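Side-chain contacts in 433aa long hypothetical phosphoribosylglycinamide formyl transferase (Pyrococcus horikoshii, PDB 2DWC), which is an ATP-grasp family protein with a Rossmann-like preATP-grasp domain, an ATP-grasp domain and a PurT-type C-terminal region, and binds adenosine-5'-diphosphate: residues Met280-Gly284 and Asp285-Ala289; Lys264-Thr267 and Asp268-Gly272; Glu122-Arg125 and Glu126-Lys130; Glu329-Gly333 and Tyr334-Pro338; Pro88-Glu91 and Ala92-Leu95. One frame throughout, in Å; residues are numbered along the deposited sequence.

Interaction 1. Residues Met280-Gly284 and Asp285-Ala289. With ADP (adenosine-5'-diphosphate), chain H.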
# COMPACT_ATOMS: atom_id res chain seq x y z
N MET B 280 18.64 12.43 15.87
CA MET B 280 19.81 13.30 15.99
C MET B 280 19.44 14.77 15.90
O MET B 280 18.40 15.12 15.34
CB MET B 280 20.78 12.98 14.87
CG MET B 280 21.38 11.58 14.97
SD MET B 280 22.47 11.23 13.61
CE MET B 280 22.21 9.54 13.28
N PHE B 281 20.29 15.63 16.47
CA PHE B 281 20.07 17.08 16.38
C PHE B 281 21.14 17.59 15.40
O PHE B 281 22.28 17.13 15.42
CB PHE B 281 20.30 17.77 17.76
CG PHE B 281 19.42 17.23 18.87
CD1 PHE B 281 18.08 16.94 18.64
CD2 PHE B 281 19.93 17.10 20.16
CE1 PHE B 281 17.24 16.53 19.68
CE2 PHE B 281 19.11 16.70 21.22
CZ PHE B 281 17.75 16.41 20.98
N VAL B 282 20.77 18.54 14.55
CA VAL B 282 21.71 19.09 13.58
C VAL B 282 21.78 20.61 13.67
O VAL B 282 20.75 21.29 13.71
CB VAL B 282 21.31 18.73 12.12
CG1 VAL B 282 22.34 19.34 11.12
CG2 VAL B 282 21.25 17.21 11.94
N LYS B 283 23.00 21.15 13.69
CA LYS B 283 23.18 22.61 13.72
C LYS B 283 24.34 22.82 12.76
O LYS B 283 25.49 22.55 13.09
CB LYS B 283 23.53 23.09 15.13
CG LYS B 283 23.20 24.57 15.34
CD LYS B 283 24.23 25.25 16.19
CE LYS B 283 23.96 26.75 16.25
NZ LYS B 283 25.22 27.48 16.58
N GLY B 284 24.04 23.26 11.54
CA GLY B 284 25.09 23.43 10.55
C GLY B 284 25.67 22.07 10.19
O GLY B 284 24.92 21.15 9.83
N ASP B 285 26.99 21.91 10.28
CA ASP B 285 27.60 20.63 9.95
C ASP B 285 27.73 19.76 11.21
O ASP B 285 28.18 18.61 11.11
CB ASP B 285 29.01 20.82 9.36
CG ASP B 285 29.00 21.41 7.93
OD1 ASP B 285 30.10 21.56 7.36
OD2 ASP B 285 27.91 21.71 7.38
N LYS B 286 27.40 20.31 12.37
CA LYS B 286 27.51 19.57 13.62
C LYS B 286 26.28 18.70 13.91
O LYS B 286 25.13 19.16 13.80
CB LYS B 286 27.74 20.50 14.82
CG LYS B 286 28.08 19.70 16.07
CD LYS B 286 28.97 20.42 17.07
CE LYS B 286 29.73 19.40 17.94
NZ LYS B 286 28.99 18.10 18.09
N VAL B 287 26.53 17.45 14.32
CA VAL B 287 25.42 16.51 14.60
C VAL B 287 25.60 15.87 15.98
O VAL B 287 26.71 15.50 16.37
CB VAL B 287 25.39 15.41 13.50
CG1 VAL B 287 24.19 14.45 13.70
CG2 VAL B 287 25.30 16.07 12.12
N TRP B 288 24.50 15.77 16.73
CA TRP B 288 24.53 15.13 18.05
C TRP B 288 23.53 13.98 18.05
O TRP B 288 22.42 14.16 17.55
CB TRP B 288 24.06 16.11 19.13
CG TRP B 288 24.96 17.28 19.40
CD1 TRP B 288 25.90 17.38 20.40
CD2 TRP B 288 24.95 18.56 18.73
NE1 TRP B 288 26.46 18.65 20.40
CE2 TRP B 288 25.90 19.39 19.39
CE3 TRP B 288 24.23 19.08 17.64
CZ2 TRP B 288 26.14 20.72 19.00
CZ3 TRP B 288 24.47 20.42 17.25
CH2 TRP B 288 25.42 21.21 17.93
N ALA B 289 23.90 12.82 18.61
CA ALA B 289 22.97 11.69 18.70
C ALA B 289 22.11 11.92 19.91
O ALA B 289 22.61 12.25 20.98
CB ALA B 289 23.72 10.35 18.86
PB ADP H . 11.17 11.47 24.13
O1B ADP H . 11.11 10.17 23.41
O2B ADP H . 10.31 12.75 23.66
O3B ADP H . 11.64 11.57 25.66
PA ADP H . 13.37 13.20 24.28
O1A ADP H . 12.84 13.49 25.63
O2A ADP H . 14.89 12.70 24.34
O3A ADP H . 12.55 12.03 23.53
O5' ADP H . 13.32 14.50 23.33
C5' ADP H . 12.08 15.16 23.06
C4' ADP H . 12.38 16.53 22.46
O4' ADP H . 12.87 17.46 23.45
C3' ADP H . 13.51 16.41 21.45
O3' ADP H . 12.98 15.93 20.21
C2' ADP H . 13.86 17.89 21.34
O2' ADP H . 12.80 18.57 20.67
C1' ADP H . 13.88 18.28 22.81
N9 ADP H . 15.17 17.94 23.44
C8 ADP H . 15.46 16.83 24.12
N7 ADP H . 16.72 16.89 24.55
C5 ADP H . 17.24 18.04 24.15
C6 ADP H . 18.48 18.65 24.28
N6 ADP H . 19.45 18.07 24.99
N1 ADP H . 18.68 19.85 23.72
C2 ADP H . 17.72 20.46 23.05
N3 ADP H . 16.52 19.91 22.91
C4 ADP H . 16.25 18.72 23.44

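Interaction 2. Residues Lys264-Thr267 and Asp268-Gly272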
# COMPACT_ATOMS: atom_id res chain seq x y z
N LYS B 264 25.45 4.60 11.75
CA LYS B 264 26.14 3.32 11.57
C LYS B 264 26.81 2.82 12.85
O LYS B 264 26.76 1.62 13.17
CB LYS B 264 27.17 3.44 10.44
CG LYS B 264 28.01 2.17 10.16
CD LYS B 264 27.19 1.06 9.56
CE LYS B 264 28.07 0.05 8.79
NZ LYS B 264 29.07 -0.65 9.66
N ARG B 265 27.45 3.74 13.57
CA ARG B 265 28.14 3.36 14.81
C ARG B 265 27.12 2.85 15.83
O ARG B 265 27.39 1.89 16.55
CB ARG B 265 28.89 4.56 15.39
CG ARG B 265 30.27 4.79 14.76
CD ARG B 265 30.92 6.00 15.41
NE ARG B 265 32.34 6.14 15.09
CZ ARG B 265 33.27 5.26 15.43
NH1 ARG B 265 32.94 4.15 16.10
NH2 ARG B 265 34.54 5.50 15.13
N ILE B 266 25.94 3.46 15.84
CA ILE B 266 24.91 3.04 16.79
C ILE B 266 24.29 1.70 16.40
O ILE B 266 24.17 0.80 17.23
CB ILE B 266 23.81 4.09 16.90
CG1 ILE B 266 24.36 5.31 17.66
CG2 ILE B 266 22.57 3.50 17.64
CD1 ILE B 266 23.52 6.59 17.50
N THR B 267 23.90 1.56 15.14
CA THR B 267 23.29 0.29 14.76
C THR B 267 24.28 -0.88 14.76
O THR B 267 23.89 -2.01 15.03
CB THR B 267 22.54 0.40 13.40
OG1 THR B 267 23.45 0.72 12.36
CG2 THR B 267 21.45 1.50 13.50
N ASP B 268 25.56 -0.63 14.48
CA ASP B 268 26.55 -1.72 14.56
C ASP B 268 26.59 -2.24 16.01
O ASP B 268 26.80 -3.44 16.25
CB ASP B 268 27.96 -1.20 14.20
CG ASP B 268 28.18 -1.08 12.70
OD1 ASP B 268 29.22 -0.48 12.34
OD2 ASP B 268 27.35 -1.56 11.88
N VAL B 269 26.44 -1.35 16.99
CA VAL B 269 26.42 -1.80 18.39
C VAL B 269 25.11 -2.53 18.75
O VAL B 269 25.13 -3.57 19.43
CB VAL B 269 26.61 -0.63 19.36
CG1 VAL B 269 26.38 -1.10 20.80
CG2 VAL B 269 28.06 -0.07 19.21
N LEU B 270 23.96 -1.99 18.33
CA LEU B 270 22.70 -2.63 18.70
C LEU B 270 22.54 -3.99 18.01
O LEU B 270 22.04 -4.93 18.62
CB LEU B 270 21.50 -1.69 18.41
CG LEU B 270 21.52 -0.40 19.25
CD1 LEU B 270 20.36 0.49 18.82
CD2 LEU B 270 21.41 -0.74 20.77
N GLY B 271 22.98 -4.08 16.75
CA GLY B 271 22.95 -5.33 16.01
C GLY B 271 21.56 -5.80 15.57
O GLY B 271 20.64 -4.99 15.54
N GLY B 272 21.45 -7.09 15.24
CA GLY B 272 20.18 -7.67 14.81
C GLY B 272 19.82 -7.36 13.37
O GLY B 272 20.69 -7.03 12.55
O HOH W 1 24.72 -1.64 11.61

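Interaction 3. Residues Glu122-Arg125 and Glu126-Lys130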
# COMPACT_ATOMS: atom_id res chain seq x y z
N GLU B 122 19.42 5.70 30.69
CA GLU B 122 20.81 5.55 31.10
C GLU B 122 21.51 4.43 30.32
O GLU B 122 22.62 4.59 29.84
CB GLU B 122 20.91 5.26 32.61
CG GLU B 122 22.36 5.09 33.04
CD GLU B 122 22.52 4.96 34.54
OE1 GLU B 122 23.67 4.97 35.01
OE2 GLU B 122 21.50 4.83 35.24
N ARG B 123 20.85 3.29 30.18
CA ARG B 123 21.47 2.22 29.41
C ARG B 123 21.72 2.71 27.97
O ARG B 123 22.75 2.42 27.38
CB ARG B 123 20.57 0.97 29.40
CG ARG B 123 20.36 0.34 30.78
CD ARG B 123 19.76 -1.08 30.68
NE ARG B 123 18.34 -1.09 30.30
CZ ARG B 123 17.34 -1.33 31.15
NH1 ARG B 123 17.60 -1.58 32.43
NH2 ARG B 123 16.08 -1.33 30.72
N LEU B 124 20.77 3.45 27.43
CA LEU B 124 20.89 3.94 26.05
C LEU B 124 22.01 4.97 25.91
O LEU B 124 22.87 4.84 25.04
CB LEU B 124 19.58 4.57 25.60
CG LEU B 124 19.58 5.02 24.14
CD1 LEU B 124 20.00 3.83 23.25
CD2 LEU B 124 18.18 5.53 23.78
N ARG B 125 21.98 5.99 26.76
CA ARG B 125 23.00 7.03 26.68
C ARG B 125 24.39 6.43 26.86
O ARG B 125 25.31 6.75 26.11
CB ARG B 125 22.73 8.13 27.72
CG ARG B 125 23.72 9.33 27.67
CD ARG B 125 23.95 9.91 26.26
NE ARG B 125 22.73 10.44 25.61
CZ ARG B 125 22.40 11.72 25.57
NH1 ARG B 125 23.18 12.63 26.14
NH2 ARG B 125 21.31 12.11 24.91
N GLU B 126 24.56 5.54 27.83
CA GLU B 126 25.88 4.95 28.02
C GLU B 126 26.29 4.10 26.81
O GLU B 126 27.47 4.02 26.47
CB GLU B 126 25.90 4.12 29.31
CG GLU B 126 25.74 4.98 30.57
CD GLU B 126 26.69 6.19 30.57
OE1 GLU B 126 26.20 7.35 30.53
OE2 GLU B 126 27.92 5.98 30.59
N THR B 127 25.31 3.48 26.16
CA THR B 127 25.63 2.69 24.97
C THR B 127 26.15 3.63 23.88
O THR B 127 27.13 3.31 23.19
CB THR B 127 24.37 1.90 24.48
OG1 THR B 127 23.99 0.96 25.50
CG2 THR B 127 24.67 1.13 23.18
N LEU B 128 25.47 4.77 23.70
CA LEU B 128 25.92 5.72 22.68
C LEU B 128 27.30 6.29 22.98
O LEU B 128 28.12 6.44 22.08
CB LEU B 128 24.95 6.89 22.54
CG LEU B 128 23.81 6.75 21.51
CD1 LEU B 128 23.17 5.39 21.62
CD2 LEU B 128 22.79 7.87 21.73
N VAL B 129 27.53 6.65 24.24
CA VAL B 129 28.80 7.26 24.60
C VAL B 129 29.95 6.27 24.73
O VAL B 129 31.00 6.47 24.12
CB VAL B 129 28.67 8.06 25.94
CG1 VAL B 129 30.03 8.68 26.32
CG2 VAL B 129 27.60 9.14 25.81
N LYS B 130 29.76 5.20 25.49
CA LYS B 130 30.83 4.21 25.70
C LYS B 130 31.05 3.18 24.61
O LYS B 130 32.19 2.82 24.32
CB LYS B 130 30.62 3.45 27.01
CG LYS B 130 30.34 4.31 28.23
CD LYS B 130 31.46 5.30 28.48
CE LYS B 130 31.13 6.17 29.70
NZ LYS B 130 32.05 7.34 29.83

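Interaction 4. Residues Glu329-Gly333 and Tyr334-Pro338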
# COMPACT_ATOMS: atom_id res chain seq x y z
N GLU B 329 22.26 1.64 -3.14
CA GLU B 329 23.21 2.27 -4.06
C GLU B 329 24.46 2.69 -3.27
O GLU B 329 24.37 3.48 -2.35
CB GLU B 329 22.55 3.49 -4.69
CG GLU B 329 23.32 4.12 -5.83
CD GLU B 329 22.74 5.46 -6.26
OE1 GLU B 329 23.19 5.98 -7.31
OE2 GLU B 329 21.85 5.99 -5.54
N TRP B 330 25.63 2.19 -3.63
CA TRP B 330 26.83 2.60 -2.91
C TRP B 330 27.28 4.00 -3.31
O TRP B 330 27.32 4.34 -4.49
CB TRP B 330 27.96 1.61 -3.15
CG TRP B 330 27.77 0.35 -2.41
CD1 TRP B 330 27.16 -0.79 -2.86
CD2 TRP B 330 28.17 0.10 -1.06
NE1 TRP B 330 27.16 -1.74 -1.87
CE2 TRP B 330 27.78 -1.23 -0.75
CE3 TRP B 330 28.82 0.86 -0.08
CZ2 TRP B 330 28.01 -1.81 0.50
CZ3 TRP B 330 29.05 0.28 1.17
CH2 TRP B 330 28.65 -1.05 1.44
N VAL B 331 27.58 4.83 -2.32
CA VAL B 331 28.03 6.20 -2.54
C VAL B 331 29.02 6.59 -1.45
O VAL B 331 28.69 6.59 -0.26
CB VAL B 331 26.89 7.22 -2.51
CG1 VAL B 331 27.44 8.61 -2.74
CG2 VAL B 331 25.83 6.89 -3.55
N ASP B 332 30.25 6.91 -1.84
CA ASP B 332 31.27 7.34 -0.89
C ASP B 332 31.40 6.41 0.31
O ASP B 332 31.57 6.87 1.45
CB ASP B 332 30.96 8.75 -0.36
CG ASP B 332 30.74 9.78 -1.47
OD1 ASP B 332 31.27 9.59 -2.58
OD2 ASP B 332 30.03 10.79 -1.22
N GLY B 333 31.32 5.11 0.07
CA GLY B 333 31.46 4.16 1.15
C GLY B 333 30.20 3.87 1.96
O GLY B 333 30.25 3.10 2.92
N TYR B 334 29.09 4.52 1.61
CA TYR B 334 27.83 4.27 2.30
C TYR B 334 26.82 3.63 1.33
O TYR B 334 26.71 4.05 0.17
CB TYR B 334 27.24 5.57 2.88
CG TYR B 334 27.90 6.06 4.16
CD1 TYR B 334 28.71 7.20 4.14
CD2 TYR B 334 27.78 5.33 5.36
CE1 TYR B 334 29.41 7.61 5.29
CE2 TYR B 334 28.47 5.74 6.52
CZ TYR B 334 29.28 6.88 6.47
OH TYR B 334 30.00 7.26 7.59
N ARG B 335 26.12 2.61 1.81
CA ARG B 335 25.10 1.94 1.01
C ARG B 335 23.83 2.76 1.31
O ARG B 335 23.32 2.76 2.43
CB ARG B 335 24.93 0.48 1.46
CG ARG B 335 24.29 -0.43 0.40
CD ARG B 335 24.10 -1.86 0.95
NE ARG B 335 23.60 -2.87 -0.01
CZ ARG B 335 22.31 -3.08 -0.31
NH1 ARG B 335 21.34 -2.33 0.26
NH2 ARG B 335 21.99 -4.08 -1.15
N LEU B 336 23.38 3.53 0.31
CA LEU B 336 22.23 4.38 0.48
C LEU B 336 20.97 3.79 -0.13
O LEU B 336 21.02 2.92 -0.99
CB LEU B 336 22.49 5.78 -0.16
CG LEU B 336 23.75 6.53 0.34
CD1 LEU B 336 23.74 7.94 -0.24
CD2 LEU B 336 23.78 6.59 1.85
N PHE B 337 19.83 4.28 0.34
CA PHE B 337 18.54 3.85 -0.22
C PHE B 337 17.98 5.11 -0.91
O PHE B 337 17.60 6.07 -0.26
CB PHE B 337 17.58 3.37 0.87
CG PHE B 337 16.37 2.70 0.29
CD1 PHE B 337 16.47 1.40 -0.16
CD2 PHE B 337 15.21 3.43 0.03
CE1 PHE B 337 15.44 0.81 -0.89
CE2 PHE B 337 14.17 2.86 -0.69
CZ PHE B 337 14.28 1.55 -1.16
N PRO B 338 17.88 5.08 -2.23
CA PRO B 338 17.38 6.25 -2.97
C PRO B 338 15.93 6.62 -2.71
O PRO B 338 15.07 5.77 -2.68
CB PRO B 338 17.59 5.84 -4.43
CG PRO B 338 18.69 4.79 -4.37
CD PRO B 338 18.27 4.00 -3.16

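Interaction 5. Residues Pro88-Glu91 and Ala92-Leu95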
# COMPACT_ATOMS: atom_id res chain seq x y z
N PRO B 88 8.10 -6.27 17.90
CA PRO B 88 7.57 -5.35 18.93
C PRO B 88 7.37 -4.00 18.28
O PRO B 88 8.27 -3.48 17.64
CB PRO B 88 8.69 -5.30 19.99
CG PRO B 88 9.67 -6.34 19.63
CD PRO B 88 9.52 -6.61 18.13
N GLU B 89 6.17 -3.41 18.44
CA GLU B 89 5.89 -2.12 17.83
C GLU B 89 5.88 -1.01 18.88
O GLU B 89 5.91 0.18 18.54
CB GLU B 89 4.55 -2.22 17.12
CG GLU B 89 4.58 -3.30 16.05
CD GLU B 89 5.30 -2.83 14.81
OE1 GLU B 89 6.52 -2.46 14.86
OE2 GLU B 89 4.64 -2.80 13.76
N ILE B 90 5.89 -1.40 20.14
CA ILE B 90 5.93 -0.46 21.24
C ILE B 90 6.95 -0.88 22.28
O ILE B 90 7.48 -1.99 22.23
CB ILE B 90 4.56 -0.35 21.89
CG1 ILE B 90 4.07 -1.73 22.35
CG2 ILE B 90 3.61 0.22 20.88
CD1 ILE B 90 2.87 -1.65 23.28
N GLU B 91 7.25 0.03 23.20
CA GLU B 91 8.20 -0.24 24.26
C GLU B 91 7.52 -0.97 25.44
O GLU B 91 8.17 -1.75 26.13
CB GLU B 91 8.82 1.07 24.76
CG GLU B 91 9.81 0.87 25.87
CD GLU B 91 9.81 2.03 26.86
OE1 GLU B 91 9.91 3.20 26.39
OE2 GLU B 91 9.71 1.75 28.09
N ALA B 92 6.22 -0.71 25.64
CA ALA B 92 5.46 -1.30 26.76
C ALA B 92 5.07 -2.76 26.55
O ALA B 92 3.90 -3.13 26.47
CB ALA B 92 4.23 -0.47 27.05
N ILE B 93 6.10 -3.58 26.45
CA ILE B 93 5.93 -5.00 26.28
C ILE B 93 6.77 -5.64 27.38
O ILE B 93 7.78 -5.09 27.82
CB ILE B 93 6.43 -5.44 24.89
CG1 ILE B 93 5.44 -4.98 23.81
CG2 ILE B 93 6.58 -6.94 24.83
CD1 ILE B 93 6.03 -5.02 22.43
N ASN B 94 6.35 -6.80 27.87
CA ASN B 94 7.14 -7.47 28.90
C ASN B 94 8.53 -7.79 28.35
O ASN B 94 8.68 -8.58 27.40
CB ASN B 94 6.44 -8.76 29.33
CG ASN B 94 7.14 -9.43 30.51
OD1 ASN B 94 8.25 -9.95 30.39
ND2 ASN B 94 6.48 -9.41 31.68
N LEU B 95 9.58 -7.18 28.94
CA LEU B 95 10.94 -7.42 28.42
C LEU B 95 11.50 -8.81 28.72
O LEU B 95 12.19 -9.40 27.88
CB LEU B 95 11.89 -6.33 28.93
CG LEU B 95 11.47 -4.88 28.70
CD1 LEU B 95 12.44 -3.96 29.49
CD2 LEU B 95 11.45 -4.54 27.19
O HOH W 2 8.50 -2.67 28.92

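Interaction 1. Residues Met280-Gly284 and Asp285-Ala289
The Trp288 indole turns its edge to the neighbouring strand: Lys283 CB and the carbonyl oxygen of Phe281 both lie in the ring plane, CB 3.5 Å from Trp288 CZ3. Over one face of the same indole sits Lys286 NZ, 3.4 Å above the plane and displaced toward the rim. The Phe281 ring is met obliquely by Trp288 CB and by the ligand, with Phe281 CZ 3.6 Å from ADP C5, and it also stacks with Phe207 of the nucleotide pocket. These residues belong to a tight antiparallel beta hairpin of the ATP-grasp domain, in which strands 274-283 and 286-293 are joined by a type II' turn from Lys283 to Lys286. Gly284, with phi 66°, fits the corner of that turn.

Phe281 and Trp288 form a hydrogen-bonded pair, Phe281 N to Trp288 O being 2.8 Å and Trp288 N to Phe281 O 2.9 Å. The turn is closed in the same manner: Lys283 N donates to Lys286 O at 2.9 Å, whereas the return bond from Lys286 N reaches Lys283 O from above the carbonyl plane. With CG placed opposite its carbonyl carbon (chi1 -57°), Phe281 carries its ring to the adenine and ribose. The other face of the hairpin, bearing Met280, Val282, Val287 and Ala289, is apolar, and Met280 and Val287 also touch helix 253-270. There the sulfur of Met280 reaches diagonally across the strands to one methyl of Val287, SD lying 3.7 Å from Val287 CG1.

Interaction 2. Residues Lys264-Thr267 and Asp268-Gly272
Lys264 arches over the carboxylate of Asp268, one helical turn ahead, in an i to i+4 salt bridge. From CB the chain sets off opposite its own backbone N (chi1 178°), which puts CG 3.6 Å from Asp268 OD1; a fold at chi2 (69°) then carries CD to 3.5 Å from Asp268 OD2, and CE stays close to the same oxygen. A second bend at chi4 (62°) lowers the ammonium onto the carboxylate: NZ donates to the syn lone pair of Asp268 OD1 at 2.7 Å, with a weak second bond to OD2 at 3.0 Å.

A water donates to Asp268 OD2 at 2.6 Å and lies 2.8 Å from Thr267 OG1, a hydroxyl also bonded to Ala263 O. Asp268 OD2 thus accepts from the water as well as, weakly, from the lysine. On another side of the helix Ile266 and Leu270 run side by side, Ile266 CG2 to Leu270 CD1 3.9 Å. Gly271, with positive phi, ends the helix, its N still donating to Thr267 O at 2.8 Å.

Helix 253-270 is sandwiched here: Ile266 and Val269 touch helix 121-132, Lys264 and Thr267 lean on strand 225-238, and Ile266 and Leu270 pack on the hairpin strands 274-283 and 286-293.

Interaction 3. Residues Glu122-Arg125 and Glu126-Lys130
Hydrogen bonds dominate where Thr127 folds back on Arg123 in helix 121-132. The carbonyl oxygen of Arg123 takes two donors from this one residue: Thr127 OG1 at 2.7 Å and Thr127 N at 3.0 Å, arriving from opposite faces of the carbonyl plane. Placing OG1 opposite its own carbonyl carbon, beside the backbone N (chi1 -64°), is what turns the hydroxyl back along the helix. Ordinary i to i+4 bonds flank it, Glu126 N to Glu122 O at 3.0 Å and Val129 N to Arg125 O at 2.9 Å.

Apolar contacts follow the same spacing. Leu124 CD1 meets Leu128 CD1 at 3.9 Å, and the methylene CD of Arg125 touches Val129 CG2 at 3.8 Å, the arginine chain being bent at chi2 and chi3.

Charged groups come near without pairing. Glu122 and Glu126 touch through their CG carbons at 4.2 Å, but their carboxylates stand almost at right angles and their OE1 atoms remain 5.7 Å apart. Glu126 OE1 is instead held by the hydroxyls of Tyr139 and Tyr141, while Arg125 NH1 bonds to Ser137, a residue of the ADP pocket.

The like charges of the two glutamates would probably raise the proton affinity of either slightly; the tyrosine hydroxyls at Glu126, and a long, weak ion pair of Glu122 with Lys198, would tend to offset this. For Thr127, which is buried, the side-chain bond to Arg123 O satisfies the hydroxyl within its own helix.

Interaction 4. Residues Glu329-Gly333 and Tyr334-Pro338
Arg335 lays its aliphatic chain across one face of the Trp330 indole. Its CB makes a CH-pi contact 3.8 Å from the centroid of the six-membered ring and only 5° off the ring normal; CG follows 3.7 Å above the plane, shifted toward the rim. The arginine is extended from CG to NE, so the chain runs on past the indole, and the guanidinium stands steeply to the ring plane, at 85°, rather than stacking on it. On the opposite face of the hairpin, Val331 and Leu336 meet at about a right angle, Val331 CB to Leu336 CD1 3.9 Å, and Pro338 CG rests 3.6 Å from Glu329 OE2.

A second layer fixes these groups. Thr228 OG1 and the carbonyl of Ile326 both bond to Arg335 NH1, anchoring the far end of the arginine. The backbone register sets the pairings: Val331 N to Tyr334 O and Glu329 N to Leu336 O are each 2.8 Å, and Trp330 faces Arg335 in the non-hydrogen-bonded pair between them. A type I' turn from Val331 to Tyr334 links the strands; Asp332 and Gly333 at its corners both have positive phi, as this turn requires.

The hairpin forms a rim of the large mixed sheet. Strand 334-337 runs parallel to strand 225-238, with Leu336 against Phe229, while Tyr334 and Leu336 touch helix 253-270.

Interaction 5. Residues Pro88-Glu91 and Ala92-Leu95
In the loop that carries the chain from strand 85-88 of the Rossmann-like domain to helix 95-103, Ile93 folds back over Pro88 and Ile90. Its terminal methyl does most of the touching: Ile93 CD1 lies 3.6 Å from Pro88 CB and 3.4 Å from the carbonyl oxygen of Ile90. That oxygen is buried by the contact and has no polar partner in the model. The two isoleucines cross at about a right angle, with CG1 to CG1 3.8 Å. Ile90 places its CG1 between its backbone N and carbonyl carbon (chi1 56°), a crowded position that sends CD1 toward Ala92, with Ile90 CD1 4.2 Å from Ala92 CB.

The reversal itself is an inverse gamma turn centred on Ala92. Ile93 N donates to Glu91 O at 2.8 Å, but it comes nearly side-on to the C=O bond (95° at the oxygen) and from above the carbonyl plane, the strained approach inherent in so small a ring. A water bridges the two ends of the turn, donating to Glu91 O at 3.0 Å and to Ile93 O at 2.8 Å.

Beyond the turn, Asn94 is the N-cap of helix 95-103, its OD1 accepting from Ala97 N and its ND2 bonding to Met69 O. Ile93 also reaches Leu25 on the adjacent strand and Leu74 on helix 71-81. Such a strand-to-helix loop, leaving the C-terminal end of a parallel strand, is the connection found in Rossmann-like alpha/beta folds.

How the interactions relate
Interactions 1, 2 and 3 form one packed cluster in which Ala289 is shared: its CB lies 4.0 Å from Ile266 CD1 of interaction 2 and 3.9 Å from Leu128 CD2 of interaction 3. Helices 253-270 and 121-132 close on each other where Val269 CG1 meets Thr127 CG2 at 3.7 Å. Interaction 1 touches ADP through Phe281; in interaction 3 the side chain of Arg125 is about 6 Å from ADP. Interaction 4 reaches the same large sheet as interaction 1 but is about 10 Å from it at nearest atoms, and about 5 Å from interaction 2. Interaction 5 belongs to the preATP-grasp region, nearest atoms about 5 Å from interaction 3, with the side chain of Glu91 about 8 Å from ADP.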